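Local coordinates for guanylate kinase (Stenotrophomonas maltophilia, PDB 6WCT), which catalyses the ATP-dependent phosphorylation of GMP to GDP, a step thought to be essential for recycling GMP and, indirectly, cGMP, at residues Ala28-Ala33 with Ile139-Lys144; Ile49-Ser54 with Asp114-Ile119; Glu89-His94 with Glu118-Gly123; Val135-Leu140 with Phe179-Val184. One frame throughout, in Å; residues are numbered along the deposited sequence.

Contact 1. Residues Ala28-Ala33 with Ile139-Lys144; sequences AAPSGA and ILPPSK. With 5GP (guanosine-5'-monophosphate), chain E; PO4 (phosphate ion), chain F.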
# COMPACT_ATOMS: atom_id res chain seq x y z
N ALA A 28 -11.88 -8.20 3.83
CA ALA A 28 -13.22 -8.28 4.36
C ALA A 28 -14.19 -7.54 3.45
O ALA A 28 -13.82 -6.56 2.79
CB ALA A 28 -13.31 -7.68 5.74
N ALA A 29 -15.42 -7.97 3.48
CA ALA A 29 -16.49 -7.40 2.66
C ALA A 29 -17.78 -8.08 3.07
O ALA A 29 -17.77 -9.28 3.38
CB ALA A 29 -16.23 -7.62 1.17
N PRO A 30 -18.92 -7.39 3.04
CA PRO A 30 -20.18 -8.11 3.17
C PRO A 30 -20.31 -9.06 1.99
O PRO A 30 -19.84 -8.77 0.89
CB PRO A 30 -21.23 -7.00 3.12
CG PRO A 30 -20.57 -5.89 2.31
CD PRO A 30 -19.11 -5.96 2.71
N SER A 31 -20.98 -10.19 2.23
CA SER A 31 -21.27 -11.11 1.14
C SER A 31 -22.09 -10.39 0.07
O SER A 31 -22.91 -9.52 0.37
CB SER A 31 -22.01 -12.34 1.65
OG SER A 31 -21.13 -13.17 2.39
N GLY A 32 -21.82 -10.74 -1.19
CA GLY A 32 -22.49 -10.10 -2.30
C GLY A 32 -21.84 -8.82 -2.78
O GLY A 32 -22.37 -8.18 -3.70
N ALA A 33 -20.70 -8.42 -2.20
CA ALA A 33 -19.92 -7.29 -2.70
C ALA A 33 -18.92 -7.73 -3.76
O ALA A 33 -18.31 -6.87 -4.41
CB ALA A 33 -19.19 -6.58 -1.55
N ILE A 139 -13.57 -4.23 1.23
CA ILE A 139 -14.13 -4.04 -0.10
C ILE A 139 -15.59 -3.64 0.06
O ILE A 139 -16.36 -4.34 0.72
CB ILE A 139 -13.96 -5.28 -0.99
CG1 ILE A 139 -12.45 -5.57 -1.15
CG2 ILE A 139 -14.63 -5.08 -2.34
CD1 ILE A 139 -12.10 -6.70 -2.10
N LEU A 140 -15.94 -2.49 -0.50
CA LEU A 140 -17.27 -1.94 -0.45
C LEU A 140 -17.95 -2.14 -1.79
O LEU A 140 -17.29 -2.09 -2.84
CB LEU A 140 -17.24 -0.44 -0.13
CG LEU A 140 -16.77 -0.00 1.27
CD1 LEU A 140 -16.83 1.52 1.40
CD2 LEU A 140 -17.60 -0.67 2.35
N PRO A 141 -19.25 -2.41 -1.75
CA PRO A 141 -20.05 -2.43 -2.97
C PRO A 141 -20.25 -1.02 -3.50
O PRO A 141 -20.18 -0.05 -2.74
CB PRO A 141 -21.38 -3.07 -2.52
CG PRO A 141 -21.48 -2.68 -1.08
CD PRO A 141 -20.06 -2.74 -0.56
N PRO A 142 -20.50 -0.87 -4.80
CA PRO A 142 -20.72 0.48 -5.35
C PRO A 142 -22.08 1.08 -4.99
O PRO A 142 -22.32 2.25 -5.32
CB PRO A 142 -20.58 0.27 -6.86
CG PRO A 142 -21.01 -1.16 -7.06
CD PRO A 142 -20.55 -1.91 -5.84
N SER A 143 -22.98 0.33 -4.37
CA SER A 143 -24.27 0.85 -3.93
C SER A 143 -24.98 -0.23 -3.13
O SER A 143 -24.59 -1.41 -3.15
CB SER A 143 -25.14 1.28 -5.11
OG SER A 143 -25.55 0.13 -5.82
N LYS A 144 -26.03 0.17 -2.40
CA LYS A 144 -26.87 -0.80 -1.71
C LYS A 144 -27.57 -1.70 -2.73
O LYS A 144 -27.76 -2.90 -2.50
CB LYS A 144 -27.90 -0.10 -0.82
CG LYS A 144 -27.34 0.65 0.39
CD LYS A 144 -28.37 1.62 0.99
CE LYS A 144 -29.39 0.92 1.88
NZ LYS A 144 -28.80 0.47 3.17
P 5GP E . -21.34 -15.72 4.51
O1P 5GP E . -20.55 -16.69 3.67
O2P 5GP E . -22.39 -14.90 3.76
O3P 5GP E . -21.98 -16.32 5.74
O5' 5GP E . -20.32 -14.69 5.13
C5' 5GP E . -20.66 -13.91 6.25
C4' 5GP E . -19.45 -13.21 6.78
O4' 5GP E . -18.64 -14.15 7.52
C3' 5GP E . -18.53 -12.62 5.69
O3' 5GP E . -18.09 -11.32 6.07
C2' 5GP E . -17.33 -13.55 5.72
O2' 5GP E . -16.12 -12.96 5.31
C1' 5GP E . -17.30 -13.94 7.18
N9 5GP E . -16.52 -15.13 7.46
C8 5GP E . -16.24 -16.14 6.57
N7 5GP E . -15.35 -16.99 7.02
C5 5GP E . -15.06 -16.53 8.29
C6 5GP E . -14.14 -17.00 9.24
O6 5GP E . -13.39 -17.97 9.12
N1 5GP E . -14.11 -16.21 10.38
C2 5GP E . -14.88 -15.09 10.58
N2 5GP E . -14.71 -14.43 11.73
N3 5GP E . -15.75 -14.64 9.69
C4 5GP E . -15.78 -15.39 8.58
P PO4 F . -18.87 -12.87 -2.51
O1 PO4 F . -17.56 -12.53 -1.84
O2 PO4 F . -18.56 -13.68 -3.73
O3 PO4 F . -19.61 -11.63 -2.96
O4 PO4 F . -19.71 -13.66 -1.53
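The P30 and P141 rings are puckered, not flat, and meet through P30 CG and P141 CD, 4.3 Å apart, without stacking. The next ring carbon, P30 CD, rests on I139 O. A33 CB approaches the same carbon as P30 CG does, lying 4.1 Å from P141 CD. A29 CB points at the strand and sits 3.3 Å from I139 O. It also packs on I139 CB. The backbones are tied by one bond, I139 N to A28 O, 2.8 Å long and almost straight at the acceptor (C=O...N 168°). M173 of helix 159-173 packs on both prolines.

P30 to A33 form a type II turn, with G32 at its positive phi. This turn presents S31 and G32 to the bound groups. S31 OG donates to O2P of GMP at 2.5 Å. G32 N donates to O3 of a phosphate ion at 3.0 Å; the ion probably comes from the crystallisation liquor. A29 to A33 open the predicted ATP-binding run, and G32 and A33 contact ADP in another structure of this protein. The strand-loop-helix arrangement fits a P-loop (Walker A) packed against the neighbouring strand 135-140.

Contact 2. Residues Ile49-Ser54 with Asp114-Ile119; sequences IALSIS and DVLLEI. With 5GP (guanosine-5'-monophosphate), chain E.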
# COMPACT_ATOMS: atom_id res chain seq x y z
N ILE A 49 0.52 -16.21 -2.43
CA ILE A 49 -0.39 -16.02 -1.31
C ILE A 49 -1.39 -17.15 -1.35
O ILE A 49 -2.06 -17.36 -2.37
CB ILE A 49 -1.11 -14.67 -1.36
CG1 ILE A 49 -0.11 -13.52 -1.44
CG2 ILE A 49 -2.06 -14.51 -0.17
CD1 ILE A 49 -0.80 -12.18 -1.64
N ALA A 50 -1.51 -17.88 -0.25
CA ALA A 50 -2.44 -18.99 -0.14
C ALA A 50 -3.74 -18.53 0.49
O ALA A 50 -3.77 -17.61 1.31
CB ALA A 50 -1.83 -20.15 0.66
N LEU A 51 -4.83 -19.14 0.04
CA LEU A 51 -6.15 -18.88 0.57
C LEU A 51 -6.51 -19.90 1.65
O LEU A 51 -6.11 -21.06 1.58
CB LEU A 51 -7.17 -18.92 -0.57
CG LEU A 51 -8.64 -18.71 -0.28
CD1 LEU A 51 -8.89 -17.38 0.45
CD2 LEU A 51 -9.39 -18.77 -1.59
N SER A 52 -7.26 -19.46 2.65
CA SER A 52 -7.72 -20.34 3.72
C SER A 52 -9.21 -20.64 3.56
O SER A 52 -10.00 -19.75 3.26
CB SER A 52 -7.46 -19.71 5.08
OG SER A 52 -8.12 -20.43 6.09
N ILE A 53 -9.59 -21.89 3.77
CA ILE A 53 -10.99 -22.30 3.76
C ILE A 53 -11.51 -22.31 5.20
O ILE A 53 -11.00 -23.06 6.05
CB ILE A 53 -11.17 -23.68 3.11
CG1 ILE A 53 -10.53 -23.71 1.72
CG2 ILE A 53 -12.67 -24.05 3.06
CD1 ILE A 53 -11.12 -22.71 0.78
N SER A 54 -12.50 -21.47 5.48
CA SER A 54 -13.06 -21.35 6.81
C SER A 54 -13.98 -22.53 7.14
O SER A 54 -14.47 -23.23 6.26
CB SER A 54 -13.85 -20.05 6.95
OG SER A 54 -13.01 -18.92 6.81
N ASP A 114 2.76 -16.91 2.79
CA ASP A 114 1.76 -15.87 2.95
C ASP A 114 0.36 -16.48 2.91
O ASP A 114 0.09 -17.41 2.15
CB ASP A 114 1.88 -14.78 1.88
CG ASP A 114 3.18 -13.99 1.98
OD1 ASP A 114 3.93 -14.18 2.96
OD2 ASP A 114 3.41 -13.13 1.11
N VAL A 115 -0.54 -15.92 3.72
CA VAL A 115 -1.89 -16.43 3.89
C VAL A 115 -2.87 -15.27 3.85
O VAL A 115 -2.62 -14.21 4.44
CB VAL A 115 -2.05 -17.22 5.21
CG1 VAL A 115 -3.48 -17.73 5.34
CG2 VAL A 115 -1.09 -18.38 5.24
N LEU A 116 -3.96 -15.46 3.13
CA LEU A 116 -5.04 -14.50 3.03
C LEU A 116 -6.29 -15.08 3.70
O LEU A 116 -6.66 -16.22 3.42
CB LEU A 116 -5.31 -14.16 1.57
CG LEU A 116 -6.33 -13.08 1.23
CD1 LEU A 116 -6.11 -12.61 -0.17
CD2 LEU A 116 -7.76 -13.61 1.37
N LEU A 117 -6.89 -14.32 4.62
CA LEU A 117 -8.12 -14.70 5.31
C LEU A 117 -9.27 -13.82 4.83
O LEU A 117 -9.13 -12.60 4.78
CB LEU A 117 -7.97 -14.55 6.83
CG LEU A 117 -6.77 -15.21 7.51
CD1 LEU A 117 -6.74 -14.94 9.02
CD2 LEU A 117 -6.72 -16.74 7.21
N GLU A 118 -10.43 -14.43 4.55
CA GLU A 118 -11.65 -13.71 4.19
C GLU A 118 -12.58 -13.82 5.40
O GLU A 118 -13.31 -14.80 5.54
CB GLU A 118 -12.30 -14.28 2.94
CG GLU A 118 -11.40 -14.20 1.74
CD GLU A 118 -12.04 -14.72 0.45
OE1 GLU A 118 -11.31 -15.24 -0.40
OE2 GLU A 118 -13.28 -14.65 0.30
N ILE A 119 -12.52 -12.83 6.29
CA ILE A 119 -13.22 -12.93 7.57
C ILE A 119 -13.87 -11.60 7.94
O ILE A 119 -13.53 -10.55 7.40
CB ILE A 119 -12.26 -13.38 8.68
CG1 ILE A 119 -11.19 -12.30 8.88
CG2 ILE A 119 -11.62 -14.77 8.31
CD1 ILE A 119 -10.14 -12.67 9.94
P 5GP E . -21.34 -15.72 4.51
O1P 5GP E . -20.55 -16.69 3.67
O2P 5GP E . -22.39 -14.90 3.76
O3P 5GP E . -21.98 -16.32 5.74
O5' 5GP E . -20.32 -14.69 5.13
C5' 5GP E . -20.66 -13.91 6.25
C4' 5GP E . -19.45 -13.21 6.78
O4' 5GP E . -18.64 -14.15 7.52
C3' 5GP E . -18.53 -12.62 5.69
O3' 5GP E . -18.09 -11.32 6.07
C2' 5GP E . -17.33 -13.55 5.72
O2' 5GP E . -16.12 -12.96 5.31
C1' 5GP E . -17.30 -13.94 7.18
N9 5GP E . -16.52 -15.13 7.46
C8 5GP E . -16.24 -16.14 6.57
N7 5GP E . -15.35 -16.99 7.02
C5 5GP E . -15.06 -16.53 8.29
C6 5GP E . -14.14 -17.00 9.24
O6 5GP E . -13.39 -17.97 9.12
N1 5GP E . -14.11 -16.21 10.38
C2 5GP E . -14.88 -15.09 10.58
N2 5GP E . -14.71 -14.43 11.73
N3 5GP E . -15.75 -14.64 9.69
C4 5GP E . -15.78 -15.39 8.58
O HOH W 1 -10.65 -17.39 4.79
O HOH W 2 -13.63 -17.43 4.75
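Strands 49-51 and 114-117 run parallel with a twist of 40° between their axes, and A50 pairs with V115. A50 N donates to D114 O at 2.9 Å, and L116 N donates to A50 O at 2.8 Å. The next bond, S52 N to L116 O, is weak at 3.4 Å, and beyond it the chains spread apart.

I49, L51 and L116 share one face of the pair. I49 CG2 packs on L116 CB at 3.7 Å. L51 has CG anti to its backbone N (chi1 179°), and this carries CD1 across to L116 CD2 at 4.0 Å. The same methyl also meets E118 OE1, the end of an extended glutamate chain. Past the paired region, S52 CB packs on L117 CD2 at 3.7 Å.

Two waters link the segments where they separate. One water accepts from E118 N and donates to S52 O. A second donates to both S54 OG and E118 O. S54 OG in turn gives its proton to O6 of the GMP base at 2.5 Å. The segments just after the two strands thus meet the guanine.

Strand 49-51 is an outer strand of the parallel sheet within this chain. Strand 114-117 is flanked on its other side by strand 24-28, and D114 OD1 takes the amide of T23 just before that strand. L43 of helix 35-45 covers I49 and L51, while F199 of helix 188-203 covers I49 and L116. K35 and V39 of helix 35-45 touch E118.

Contact 3. Residues Glu89-His94 with Glu118-Gly123; sequences EHAWVH and EIDWQG. With 5GP (guanosine-5'-monophosphate), chain E.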
# COMPACT_ATOMS: atom_id res chain seq x y z
N GLU A 89 -8.86 -17.93 14.98
CA GLU A 89 -9.87 -16.98 15.37
C GLU A 89 -11.22 -17.61 15.05
O GLU A 89 -11.32 -18.46 14.17
CB GLU A 89 -9.74 -15.62 14.65
CG GLU A 89 -9.89 -15.66 13.11
CD GLU A 89 -11.33 -15.83 12.59
OE1 GLU A 89 -11.53 -16.49 11.54
OE2 GLU A 89 -12.26 -15.32 13.23
N HIS A 90 -12.24 -17.19 15.78
CA HIS A 90 -13.58 -17.65 15.47
C HIS A 90 -14.54 -16.62 16.01
O HIS A 90 -14.20 -15.85 16.90
CB HIS A 90 -13.85 -19.04 16.04
CG HIS A 90 -14.00 -19.05 17.53
ND1 HIS A 90 -12.92 -19.15 18.38
CD2 HIS A 90 -15.10 -18.97 18.32
CE1 HIS A 90 -13.35 -19.14 19.63
NE2 HIS A 90 -14.67 -19.03 19.62
N ALA A 91 -15.73 -16.60 15.43
CA ALA A 91 -16.68 -15.58 15.83
C ALA A 91 -18.08 -16.05 15.49
O ALA A 91 -18.30 -16.85 14.58
CB ALA A 91 -16.37 -14.25 15.16
N TRP A 92 -19.03 -15.49 16.23
CA TRP A 92 -20.45 -15.67 16.00
C TRP A 92 -20.84 -14.63 14.97
O TRP A 92 -20.88 -13.44 15.27
CB TRP A 92 -21.21 -15.51 17.31
CG TRP A 92 -22.67 -15.87 17.29
CD1 TRP A 92 -23.72 -15.01 17.31
CD2 TRP A 92 -23.23 -17.20 17.27
NE1 TRP A 92 -24.91 -15.71 17.30
CE2 TRP A 92 -24.63 -17.06 17.27
CE3 TRP A 92 -22.68 -18.49 17.24
CZ2 TRP A 92 -25.50 -18.16 17.25
CZ3 TRP A 92 -23.54 -19.58 17.22
CH2 TRP A 92 -24.93 -19.40 17.23
N VAL A 93 -21.12 -15.07 13.75
CA VAL A 93 -21.32 -14.17 12.63
C VAL A 93 -22.75 -14.38 12.17
O VAL A 93 -23.08 -15.45 11.64
CB VAL A 93 -20.32 -14.43 11.50
CG1 VAL A 93 -20.59 -13.52 10.31
CG2 VAL A 93 -18.90 -14.27 12.00
N HIS A 94 -23.59 -13.37 12.38
CA HIS A 94 -24.96 -13.38 11.89
C HIS A 94 -25.71 -14.64 12.33
O HIS A 94 -26.48 -15.23 11.58
CB HIS A 94 -24.95 -13.22 10.37
CG HIS A 94 -24.13 -12.05 9.93
ND1 HIS A 94 -23.99 -10.92 10.72
CD2 HIS A 94 -23.36 -11.85 8.84
CE1 HIS A 94 -23.20 -10.06 10.10
NE2 HIS A 94 -22.81 -10.60 8.96
N GLU A 118 -10.43 -14.43 4.55
CA GLU A 118 -11.65 -13.71 4.19
C GLU A 118 -12.58 -13.82 5.40
O GLU A 118 -13.31 -14.80 5.54
CB GLU A 118 -12.30 -14.28 2.94
CG GLU A 118 -11.40 -14.20 1.74
CD GLU A 118 -12.04 -14.72 0.45
OE1 GLU A 118 -11.31 -15.24 -0.40
OE2 GLU A 118 -13.28 -14.65 0.30
N ILE A 119 -12.52 -12.83 6.29
CA ILE A 119 -13.22 -12.93 7.57
C ILE A 119 -13.87 -11.60 7.94
O ILE A 119 -13.53 -10.55 7.40
CB ILE A 119 -12.26 -13.38 8.68
CG1 ILE A 119 -11.19 -12.30 8.88
CG2 ILE A 119 -11.62 -14.77 8.31
CD1 ILE A 119 -10.14 -12.67 9.94
N ASP A 120 -14.79 -11.66 8.90
CA ASP A 120 -15.55 -10.47 9.25
C ASP A 120 -14.72 -9.58 10.17
O ASP A 120 -13.55 -9.85 10.46
CB ASP A 120 -16.88 -10.85 9.89
CG ASP A 120 -16.76 -11.11 11.39
OD1 ASP A 120 -15.76 -11.74 11.78
OD2 ASP A 120 -17.64 -10.66 12.17
N TRP A 121 -15.33 -8.47 10.61
CA TRP A 121 -14.60 -7.53 11.44
C TRP A 121 -14.25 -8.12 12.79
O TRP A 121 -13.20 -7.78 13.35
CB TRP A 121 -15.40 -6.24 11.62
CG TRP A 121 -16.72 -6.38 12.35
CD1 TRP A 121 -17.94 -6.58 11.78
CD2 TRP A 121 -16.95 -6.30 13.77
NE1 TRP A 121 -18.91 -6.63 12.75
CE2 TRP A 121 -18.33 -6.47 13.98
CE3 TRP A 121 -16.12 -6.12 14.87
CZ2 TRP A 121 -18.91 -6.44 15.25
CZ3 TRP A 121 -16.70 -6.11 16.16
CH2 TRP A 121 -18.07 -6.27 16.33
N GLN A 122 -15.14 -8.96 13.35
CA GLN A 122 -14.85 -9.59 14.64
C GLN A 122 -13.63 -10.47 14.53
O GLN A 122 -12.75 -10.44 15.39
CB GLN A 122 -16.05 -10.42 15.10
CG GLN A 122 -17.32 -9.66 15.30
CD GLN A 122 -18.49 -10.60 15.53
OE1 GLN A 122 -18.96 -10.76 16.65
NE2 GLN A 122 -18.95 -11.24 14.45
N GLY A 123 -13.57 -11.29 13.48
CA GLY A 123 -12.39 -12.10 13.26
C GLY A 123 -11.15 -11.26 13.01
O GLY A 123 -10.09 -11.52 13.58
P 5GP E . -21.34 -15.72 4.51
O1P 5GP E . -20.55 -16.69 3.67
O2P 5GP E . -22.39 -14.90 3.76
O3P 5GP E . -21.98 -16.32 5.74
O5' 5GP E . -20.32 -14.69 5.13
C5' 5GP E . -20.66 -13.91 6.25
C4' 5GP E . -19.45 -13.21 6.78
O4' 5GP E . -18.64 -14.15 7.52
C3' 5GP E . -18.53 -12.62 5.69
O3' 5GP E . -18.09 -11.32 6.07
C2' 5GP E . -17.33 -13.55 5.72
O2' 5GP E . -16.12 -12.96 5.31
C1' 5GP E . -17.30 -13.94 7.18
N9 5GP E . -16.52 -15.13 7.46
C8 5GP E . -16.24 -16.14 6.57
N7 5GP E . -15.35 -16.99 7.02
C5 5GP E . -15.06 -16.53 8.29
C6 5GP E . -14.14 -17.00 9.24
O6 5GP E . -13.39 -17.97 9.12
N1 5GP E . -14.11 -16.21 10.38
C2 5GP E . -14.88 -15.09 10.58
N2 5GP E . -14.71 -14.43 11.73
N3 5GP E . -15.75 -14.64 9.69
C4 5GP E . -15.78 -15.39 8.58
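One hydrogen bond crosses between the segments: Q122 NE2 donates to W92 O at 3.0 Å. The carbonyl oxygen lies near the amide plane of Q122, but NE2 stands 49° above the carbonyl plane. NE2 also donates to D120 OD2 at 2.7 Å, a straight bond that ties the amide to its own helix start. D120 is the N-cap of helix 121-130. Its OD1 accepts from G123 N at 2.8 Å, and a weak bond runs from Q122 N to OD2.

The base is held by hydrogen bonds to two carboxylates. D120 OD1 accepts from N2 of GMP at 2.9 Å. E89 also binds N2, and N1 as well: OE1 receives N1 at 2.8 Å and OE2 receives N2 at 3.0 Å. The E89 chain bends at chi2 (76°), which brings its carboxylate to the base. T100 OG1 is a further partner of E89 OE1. This is the guanine-recognition site of the GMP-binding region, with two carboxylates on the exocyclic amine.

Apolar and close van der Waals contacts add to these. E89 OE2 comes 3.2 Å from CA of G123, which has no side chain in the way. A91 CB packs on Q122 CB at 3.8 Å. V93 CG2 packs against the D120 carboxylate, while V93 CG1 touches the ribose. I119 CG2 lies against the base at its C6 and N1.

Contact 4. Residues Val135-Leu140 with Phe179-Val184; sequences VTVFIL and FDYVIV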
# COMPACT_ATOMS: atom_id res chain seq x y z
N VAL A 135 -1.96 -7.14 7.08
CA VAL A 135 -2.40 -6.16 6.10
C VAL A 135 -3.89 -6.40 5.87
O VAL A 135 -4.28 -7.47 5.40
CB VAL A 135 -1.62 -6.29 4.78
CG1 VAL A 135 -2.20 -5.35 3.69
CG2 VAL A 135 -0.16 -5.97 5.02
N THR A 136 -4.73 -5.40 6.17
CA THR A 136 -6.19 -5.60 6.16
C THR A 136 -6.84 -4.67 5.14
O THR A 136 -6.52 -3.49 5.07
CB THR A 136 -6.79 -5.40 7.55
OG1 THR A 136 -6.63 -4.03 7.93
CG2 THR A 136 -6.06 -6.29 8.62
N VAL A 137 -7.76 -5.23 4.34
CA VAL A 137 -8.42 -4.53 3.24
C VAL A 137 -9.93 -4.71 3.35
O VAL A 137 -10.40 -5.82 3.57
CB VAL A 137 -7.95 -5.06 1.86
CG1 VAL A 137 -8.61 -4.25 0.72
CG2 VAL A 137 -6.41 -5.09 1.77
N PHE A 138 -10.69 -3.63 3.15
CA PHE A 138 -12.14 -3.75 3.12
C PHE A 138 -12.65 -3.42 1.73
O PHE A 138 -12.22 -2.44 1.11
CB PHE A 138 -12.84 -2.83 4.14
CG PHE A 138 -14.21 -3.32 4.54
CD1 PHE A 138 -15.32 -3.03 3.76
CD2 PHE A 138 -14.38 -4.10 5.67
CE1 PHE A 138 -16.57 -3.51 4.12
CE2 PHE A 138 -15.63 -4.58 6.03
CZ PHE A 138 -16.73 -4.28 5.25
N ILE A 139 -13.57 -4.23 1.23
CA ILE A 139 -14.13 -4.04 -0.10
C ILE A 139 -15.59 -3.64 0.06
O ILE A 139 -16.36 -4.34 0.72
CB ILE A 139 -13.96 -5.28 -0.99
CG1 ILE A 139 -12.45 -5.57 -1.15
CG2 ILE A 139 -14.63 -5.08 -2.34
CD1 ILE A 139 -12.10 -6.70 -2.10
N LEU A 140 -15.94 -2.49 -0.50
CA LEU A 140 -17.27 -1.94 -0.45
C LEU A 140 -17.95 -2.14 -1.79
O LEU A 140 -17.29 -2.09 -2.84
CB LEU A 140 -17.24 -0.44 -0.13
CG LEU A 140 -16.77 -0.00 1.27
CD1 LEU A 140 -16.83 1.52 1.40
CD2 LEU A 140 -17.60 -0.67 2.35
N PHE A 179 -9.94 -1.00 9.00
CA PHE A 179 -9.10 -1.61 7.99
C PHE A 179 -8.13 -0.60 7.38
O PHE A 179 -8.39 0.60 7.35
CB PHE A 179 -9.99 -2.27 6.93
CG PHE A 179 -10.72 -3.49 7.45
CD1 PHE A 179 -11.83 -3.34 8.28
CD2 PHE A 179 -10.28 -4.76 7.17
CE1 PHE A 179 -12.49 -4.45 8.80
CE2 PHE A 179 -10.95 -5.89 7.68
CZ PHE A 179 -12.04 -5.73 8.50
N ASP A 180 -6.97 -1.11 6.91
CA ASP A 180 -5.94 -0.19 6.40
C ASP A 180 -6.33 0.40 5.05
O ASP A 180 -6.02 1.56 4.75
CB ASP A 180 -4.60 -0.91 6.27
CG ASP A 180 -4.15 -1.53 7.60
OD1 ASP A 180 -4.05 -0.78 8.59
OD2 ASP A 180 -3.88 -2.75 7.62
N TYR A 181 -6.95 -0.41 4.20
CA TYR A 181 -7.26 -0.02 2.83
C TYR A 181 -8.73 -0.25 2.57
O TYR A 181 -9.36 -1.09 3.23
CB TYR A 181 -6.46 -0.82 1.79
CG TYR A 181 -4.98 -0.64 1.94
CD1 TYR A 181 -4.32 0.40 1.30
CD2 TYR A 181 -4.25 -1.49 2.75
CE1 TYR A 181 -2.95 0.58 1.47
CE2 TYR A 181 -2.91 -1.34 2.91
CZ TYR A 181 -2.25 -0.31 2.27
OH TYR A 181 -0.90 -0.18 2.48
N VAL A 182 -9.27 0.51 1.63
CA VAL A 182 -10.66 0.38 1.22
C VAL A 182 -10.67 0.34 -0.29
O VAL A 182 -10.04 1.19 -0.93
CB VAL A 182 -11.52 1.53 1.77
CG1 VAL A 182 -12.93 1.45 1.23
CG2 VAL A 182 -11.54 1.47 3.33
N ILE A 183 -11.28 -0.70 -0.86
CA ILE A 183 -11.48 -0.82 -2.30
C ILE A 183 -12.98 -0.72 -2.57
O ILE A 183 -13.77 -1.42 -1.93
CB ILE A 183 -10.92 -2.15 -2.83
CG1 ILE A 183 -9.39 -2.20 -2.66
CG2 ILE A 183 -11.34 -2.37 -4.30
CD1 ILE A 183 -8.78 -3.59 -3.07
N VAL A 184 -13.37 0.15 -3.50
CA VAL A 184 -14.75 0.19 -3.98
C VAL A 184 -14.82 -0.60 -5.28
O VAL A 184 -14.15 -0.25 -6.26
CB VAL A 184 -15.25 1.63 -4.17
CG1 VAL A 184 -16.69 1.61 -4.62
CG2 VAL A 184 -15.11 2.43 -2.89
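F138 and F179 meet in a T-shaped stack, the edge of F138 over one face of F179. Their centroids are 5.2 Å apart and the planes stand at 69°. F138 CD2 makes the nearest approach, 3.7 Å from F179 CE1. T136 CB approaches F179 CD2 to 3.6 Å.

Two hydrogen bonds between T136 and D180 join the segments where the pairing begins. D180 N donates to T136 OG1 at 3.1 Å. T136 N donates to D180 OD2, also at 3.1 Å, on the anti side of the carboxylate. T136 OG1 lies between its backbone N and carbonyl carbon (chi1 66°), and this turns it to D180.

The backbone bonds of a parallel strand pair follow. Y181 N donates to T136 O, F138 N to Y181 O, I183 N to F138 O and L140 N to I183 O. On one face V137 CG1 packs on I183 CD1 at 3.9 Å, and V135 CG1 lies against the Y181 ring. On the other, L140 CD1 meets V182 CG1 at 3.9 Å.

R128 of helix 121-130 makes a cation-pi contact with F179, and P30 touches F138. Helices 144-152 and 159-173 link the two strands in a beta-alpha-beta crossover. Strand 24-28 pairs with the far side of 135-140. Helix 188-203 covers V137, Y181 and I183. Strand 181-184 is outermost in this chain, and R206 and Q209 of the second subunit bond to F179 O and V182 O.

In the fold
Contacts 1, 2 and 4 all reach the five-stranded parallel sheet, in the order 49-51, 114-117, 24-28, 135-140, 181-184. Contact 2 pairs strands at one side and contact 4 at the other, with centres about 15 Å apart. Contact 1 lies at the end of the inner strands and shares I139 and L140 with contact 4, their centres about 11 Å apart. Contact 3 shares E118 and I119 with contact 2 and joins the sheet region to the mixed sheet that holds strand 87-93. Along the chain, contact 1 spans contacts 2 and 3 and ends on the strand where contact 4 begins. Contacts 1, 2 and 3 all touch GMP, so phosphate and base are gripped by different parts of one P-loop kinase fold.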